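Long-range contact in SWD1-like protein (Myceliophthora thermophila, PDB 6E29), which probably serves, through this WD40 beta-propeller domain, as a subunit of COMPASS, the complex that methylates histone H3 on a lysine of its tail: residues B[182-190]-B[199-208]. Sequence-based numbering, arbitrary orientation.
Sequences TASGDHLLA and IIDARTREII
L188 N donates to the carbonyl O of I200 across the hairpin at 2.8 Å, and H187 CA lies close by that oxygen, at 3.1 Å in a bent CA-H...O contact. I200 N returns a bond to L188 O, making L188 and I200 a hydrogen-bonded antiparallel pair, with H187-D201 and L189-I199 as the non-hydrogen-bonded pairs on either side. Where the strands end, A202 N still reaches D186 O at 2.8 Å, and the small methyl of A202 fits beside that carbonyl and the one of G185.

H187 and D201 share a face of the sheet, where a water at the edge of the imidazole joins them: it lies 2.9 Å from H187 NE2 and donates to D201 OD2. Histidine suits this place because the ring offers NE2 to the water while also meeting the I208 methyl, whose CD1 comes within 3.6 Å of H187 CD2, the two side chains crossing at about a right angle. I208 reaches it because its CG1 sits between backbone N and carbonyl carbon (chi1 69°) and the chain then runs extended. Were the imidazole cut back to an alanine here, the water would probably lose its ring partner and the I208 methyl would face a gap.

Aspartate suits the strand end: the bond from R203 N to D201 OD1 makes an Asx turn, and the one from T204 N completes an Asx motif. Further along this face L189 and I199 lie side by side, CD2 to CG1 at 3.9 Å, both branched and apolar in a buried place.

Strands 187-192 and 196-201 are the second and third of a propeller blade's four antiparallel strands, and I208 lies on the fourth, 207-212. On the buried opposite face L188 and I200 set aliphatic groups together (CB to CB 4.2 Å), and L188 packs on I179 and Y181 of the first strand, 176-181.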
ATOM      1  N   THR B 182      -1.449  11.725  -0.718  1.00 28.27           N
ATOM      2  CA  THR B 182      -2.303  12.361   0.280  1.00 25.28           C
ATOM      3  C   THR B 182      -3.719  12.493  -0.300  1.00 37.56           C
ATOM      4  O   THR B 182      -3.938  12.270  -1.490  1.00 34.87           O
ATOM      5  CB  THR B 182      -1.787  13.730   0.686  1.00 38.68           C
ATOM      6  OG1 THR B 182      -1.828  14.607  -0.457  1.00 32.65           O
ATOM      7  CG2 THR B 182      -0.359  13.615   1.278  1.00 27.43           C
ATOM      8  N   ALA B 183      -4.679  12.879   0.557  1.00 33.47           N
ATOM      9  CA  ALA B 183      -6.087  12.837   0.165  1.00 47.44           C
ATOM     10  C   ALA B 183      -6.370  13.781  -0.988  1.00 39.56           C
ATOM     11  O   ALA B 183      -7.228  13.490  -1.840  1.00 37.38           O
ATOM     12  CB  ALA B 183      -6.996  13.171   1.354  1.00 45.03           C
ATOM     13  N   SER B 184      -5.675  14.920  -1.034  1.00 35.72           N
ATOM     14  CA  SER B 184      -5.946  15.891  -2.091  1.00 44.45           C
ATOM     15  C   SER B 184      -5.290  15.510  -3.399  1.00 34.96           C
ATOM     16  O   SER B 184      -5.666  16.054  -4.446  1.00 44.81           O
ATOM     17  CB  SER B 184      -5.441  17.295  -1.708  1.00 41.62           C
ATOM     18  OG  SER B 184      -4.005  17.299  -1.651  1.00 42.87           O
ATOM     19  N   GLY B 185      -4.264  14.666  -3.334  1.00 35.63           N
ATOM     20  CA  GLY B 185      -3.454  14.325  -4.464  1.00 32.92           C
ATOM     21  C   GLY B 185      -2.283  15.270  -4.701  1.00 34.88           C
ATOM     22  O   GLY B 185      -1.439  14.966  -5.559  1.00 42.38           O
ATOM     23  N   ASP B 186      -2.165  16.357  -3.925  1.00 37.43           N
ATOM     24  CA  ASP B 186      -1.077  17.310  -4.163  1.00 39.83           C
ATOM     25  C   ASP B 186       0.296  16.823  -3.688  1.00 48.65           C
ATOM     26  O   ASP B 186       1.319  17.387  -4.111  1.00 36.85           O
ATOM     27  CB  ASP B 186      -1.372  18.663  -3.493  1.00 43.17           C
ATOM     28  CG  ASP B 186      -2.639  19.329  -4.020  1.00 64.89           C
ATOM     29  OD1 ASP B 186      -3.486  19.701  -3.177  1.00 74.43           O
ATOM     30  OD2 ASP B 186      -2.810  19.458  -5.261  1.00 44.70           O
ATOM     31  N   HIS B 187       0.348  15.824  -2.808  1.00 33.54           N
ATOM     32  CA  HIS B 187       1.607  15.306  -2.289  1.00 29.24           C
ATOM     33  C   HIS B 187       1.615  13.793  -2.337  1.00 34.82           C
ATOM     34  O   HIS B 187       0.572  13.130  -2.372  1.00 33.72           O
ATOM     35  CB  HIS B 187       1.854  15.756  -0.853  1.00 29.30           C
ATOM     36  CG  HIS B 187       2.009  17.237  -0.726  1.00 38.57           C
ATOM     37  ND1 HIS B 187       0.928  18.096  -0.625  1.00 40.16           N
ATOM     38  CD2 HIS B 187       3.112  18.016  -0.771  1.00 39.09           C
ATOM     39  CE1 HIS B 187       1.368  19.341  -0.581  1.00 49.41           C
ATOM     40  NE2 HIS B 187       2.689  19.320  -0.670  1.00 44.93           N
ATOM     41  N   LEU B 188       2.818  13.259  -2.305  1.00 26.08           N
ATOM     42  CA  LEU B 188       3.009  11.839  -2.151  1.00 23.45           C
ATOM     43  C   LEU B 188       3.756  11.600  -0.862  1.00 27.21           C
ATOM     44  O   LEU B 188       4.658  12.359  -0.514  1.00 29.91           O
ATOM     45  CB  LEU B 188       3.776  11.248  -3.311  1.00 28.27           C
ATOM     46  CG  LEU B 188       2.968  11.322  -4.618  1.00 39.75           C
ATOM     47  CD1 LEU B 188       3.948  11.634  -5.715  1.00 45.55           C
ATOM     48  CD2 LEU B 188       2.199  10.007  -4.878  1.00 43.55           C
ATOM     49  N   LEU B 189       3.394  10.534  -0.182  1.00 24.77           N
ATOM     50  CA  LEU B 189       4.097  10.093   1.017  1.00 22.99           C
ATOM     51  C   LEU B 189       4.803   8.812   0.639  1.00 27.27           C
ATOM     52  O   LEU B 189       4.167   7.860   0.170  1.00 29.62           O
ATOM     53  CB  LEU B 189       3.129   9.874   2.189  1.00 26.91           C
ATOM     54  CG  LEU B 189       2.132  10.993   2.476  1.00 25.80           C
ATOM     55  CD1 LEU B 189       1.252  10.574   3.602  1.00 35.22           C
ATOM     56  CD2 LEU B 189       2.830  12.274   2.803  1.00 29.75           C
ATOM     57  N   ALA B 190       6.110   8.763   0.834  1.00 27.15           N
ATOM     58  CA  ALA B 190       6.848   7.593   0.392  1.00 27.87           C
ATOM     59  C   ALA B 190       7.743   7.078   1.512  1.00 23.57           C
ATOM     60  O   ALA B 190       8.236   7.849   2.350  1.00 30.13           O
ATOM     61  CB  ALA B 190       7.697   7.912  -0.844  1.00 27.19           C
ATOM     62  N   ILE B 199       8.000  13.327   2.138  1.00 25.54           N
ATOM     63  CA  ILE B 199       6.816  14.004   1.619  1.00 26.83           C
ATOM     64  C   ILE B 199       7.261  14.688   0.344  1.00 30.83           C
ATOM     65  O   ILE B 199       8.239  15.444   0.361  1.00 29.17           O
ATOM     66  CB  ILE B 199       6.239  15.037   2.601  1.00 25.47           C
ATOM     67  CG1 ILE B 199       5.880  14.389   3.933  1.00 38.71           C
ATOM     68  CG2 ILE B 199       4.946  15.654   2.016  1.00 29.54           C
ATOM     69  CD1 ILE B 199       5.278  15.353   4.965  1.00 29.39           C
ATOM     70  N   ILE B 200       6.593  14.376  -0.760  1.00 28.49           N
ATOM     71  CA  ILE B 200       6.955  14.840  -2.100  1.00 28.47           C
ATOM     72  C   ILE B 200       5.829  15.716  -2.616  1.00 36.87           C
ATOM     73  O   ILE B 200       4.669  15.294  -2.610  1.00 31.15           O
ATOM     74  CB  ILE B 200       7.188  13.645  -3.053  1.00 31.25           C
ATOM     75  CG1 ILE B 200       8.252  12.722  -2.477  1.00 32.13           C
ATOM     76  CG2 ILE B 200       7.620  14.089  -4.521  1.00 26.29           C
ATOM     77  CD1 ILE B 200       8.443  11.431  -3.292  1.00 32.34           C
ATOM     78  N   ASP B 201       6.172  16.933  -3.067  1.00 40.17           N
ATOM     79  CA  ASP B 201       5.235  17.769  -3.817  1.00 34.82           C
ATOM     80  C   ASP B 201       4.971  17.120  -5.174  1.00 33.79           C
ATOM     81  O   ASP B 201       5.898  16.907  -5.960  1.00 41.60           O
ATOM     82  CB  ASP B 201       5.852  19.161  -3.976  1.00 33.34           C
ATOM     83  CG  ASP B 201       4.894  20.187  -4.544  1.00 57.34           C
ATOM     84  OD1 ASP B 201       4.347  19.938  -5.633  1.00 53.97           O
ATOM     85  OD2 ASP B 201       4.725  21.261  -3.914  1.00 51.64           O
ATOM     86  N   ALA B 202       3.717  16.759  -5.449  1.00 33.84           N
ATOM     87  CA  ALA B 202       3.470  16.004  -6.668  1.00 42.45           C
ATOM     88  C   ALA B 202       3.578  16.872  -7.911  1.00 41.47           C
ATOM     89  O   ALA B 202       3.703  16.338  -9.018  1.00 60.48           O
ATOM     90  CB  ALA B 202       2.099  15.310  -6.613  1.00 53.45           C
ATOM     91  N   ARG B 203       3.525  18.191  -7.773  1.00 42.57           N
ATOM     92  CA  ARG B 203       3.674  19.006  -8.970  1.00 62.80           C
ATOM     93  C   ARG B 203       5.133  19.366  -9.243  1.00 53.96           C
ATOM     94  O   ARG B 203       5.566  19.314 -10.395  1.00 54.76           O
ATOM     95  CB  ARG B 203       2.810  20.264  -8.879  1.00 55.20           C
ATOM     96  CG  ARG B 203       3.173  21.303  -9.940  1.00 75.95           C
ATOM     97  CD  ARG B 203       3.053  22.730  -9.415  1.00 65.35           C
ATOM     98  NE  ARG B 203       4.334  23.291  -8.981  1.00 81.14           N
ATOM     99  CZ  ARG B 203       4.466  24.439  -8.314  1.00 81.32           C
ATOM    100  NH1 ARG B 203       3.389  25.160  -8.021  1.00 82.60           N
ATOM    101  NH2 ARG B 203       5.675  24.876  -7.948  1.00 70.37           N
ATOM    102  N   THR B 204       5.917  19.688  -8.208  1.00 40.33           N
ATOM    103  CA  THR B 204       7.342  19.915  -8.406  1.00 40.86           C
ATOM    104  C   THR B 204       8.153  18.627  -8.460  1.00 59.46           C
ATOM    105  O   THR B 204       9.259  18.624  -9.015  1.00 49.79           O
ATOM    106  CB  THR B 204       7.885  20.804  -7.288  1.00 44.22           C
ATOM    107  OG1 THR B 204       8.005  20.046  -6.086  1.00 48.56           O
ATOM    108  CG2 THR B 204       6.982  22.044  -7.057  1.00 54.40           C
ATOM    109  N   ARG B 205       7.633  17.541  -7.889  1.00 41.91           N
ATOM    110  CA  ARG B 205       8.356  16.276  -7.767  1.00 41.70           C
ATOM    111  C   ARG B 205       9.596  16.433  -6.923  1.00 38.84           C
ATOM    112  O   ARG B 205      10.534  15.661  -7.052  1.00 42.72           O
ATOM    113  CB  ARG B 205       8.708  15.675  -9.124  1.00 37.75           C
ATOM    114  CG  ARG B 205       7.437  15.407  -9.950  1.00 40.82           C
ATOM    115  CD  ARG B 205       7.709  14.710 -11.258  1.00 52.10           C
ATOM    116  NE  ARG B 205       8.718  15.421 -12.051  1.00 56.90           N
ATOM    117  CZ  ARG B 205       8.436  16.411 -12.897  1.00 68.40           C
ATOM    118  NH1 ARG B 205       7.172  16.789 -13.071  1.00 55.66           N
ATOM    119  NH2 ARG B 205       9.411  17.008 -13.594  1.00 59.30           N
ATOM    120  N   GLU B 206       9.620  17.444  -6.061  1.00 47.87           N
ATOM    121  CA  GLU B 206      10.714  17.598  -5.122  1.00 38.56           C
ATOM    122  C   GLU B 206      10.280  17.194  -3.721  1.00 32.82           C
ATOM    123  O   GLU B 206       9.119  17.356  -3.324  1.00 36.49           O
ATOM    124  CB  GLU B 206      11.222  19.038  -5.123  1.00 43.27           C
ATOM    125  CG  GLU B 206      11.263  19.590  -6.549  1.00 59.25           C
ATOM    126  CD  GLU B 206      12.237  20.728  -6.730  1.00 68.48           C
ATOM    127  OE1 GLU B 206      12.169  21.695  -5.940  1.00 80.96           O
ATOM    128  OE2 GLU B 206      13.068  20.665  -7.670  1.00 80.84           O
ATOM    129  N   ILE B 207      11.236  16.663  -2.973  1.00 30.46           N
ATOM    130  CA  ILE B 207      11.004  16.323  -1.578  1.00 28.03           C
ATOM    131  C   ILE B 207      10.965  17.607  -0.769  1.00 42.29           C
ATOM    132  O   ILE B 207      11.880  18.425  -0.847  1.00 39.08           O
ATOM    133  CB  ILE B 207      12.088  15.368  -1.072  1.00 31.19           C
ATOM    134  CG1 ILE B 207      11.952  13.998  -1.738  1.00 32.64           C
ATOM    135  CG2 ILE B 207      12.021  15.233   0.424  1.00 27.99           C
ATOM    136  CD1 ILE B 207      13.132  13.074  -1.521  1.00 30.95           C
ATOM    137  N   ILE B 208       9.897  17.807  -0.006  1.00 33.30           N
ATOM    138  CA  ILE B 208       9.788  18.974   0.852  1.00 45.62           C
ATOM    139  C   ILE B 208       9.986  18.635   2.316  1.00 36.56           C
ATOM    140  O   ILE B 208      10.099  19.561   3.127  1.00 45.06           O
ATOM    141  CB  ILE B 208       8.447  19.721   0.641  1.00 31.89           C
ATOM    142  CG1 ILE B 208       7.254  18.886   1.165  1.00 41.33           C
ATOM    143  CG2 ILE B 208       8.256  20.065  -0.817  1.00 35.25           C
ATOM    144  CD1 ILE B 208       5.919  19.571   0.968  1.00 35.99           C
TER
HETATM  145  O   HOH W   1       4.334  21.595  -1.202  1.00 33.77           O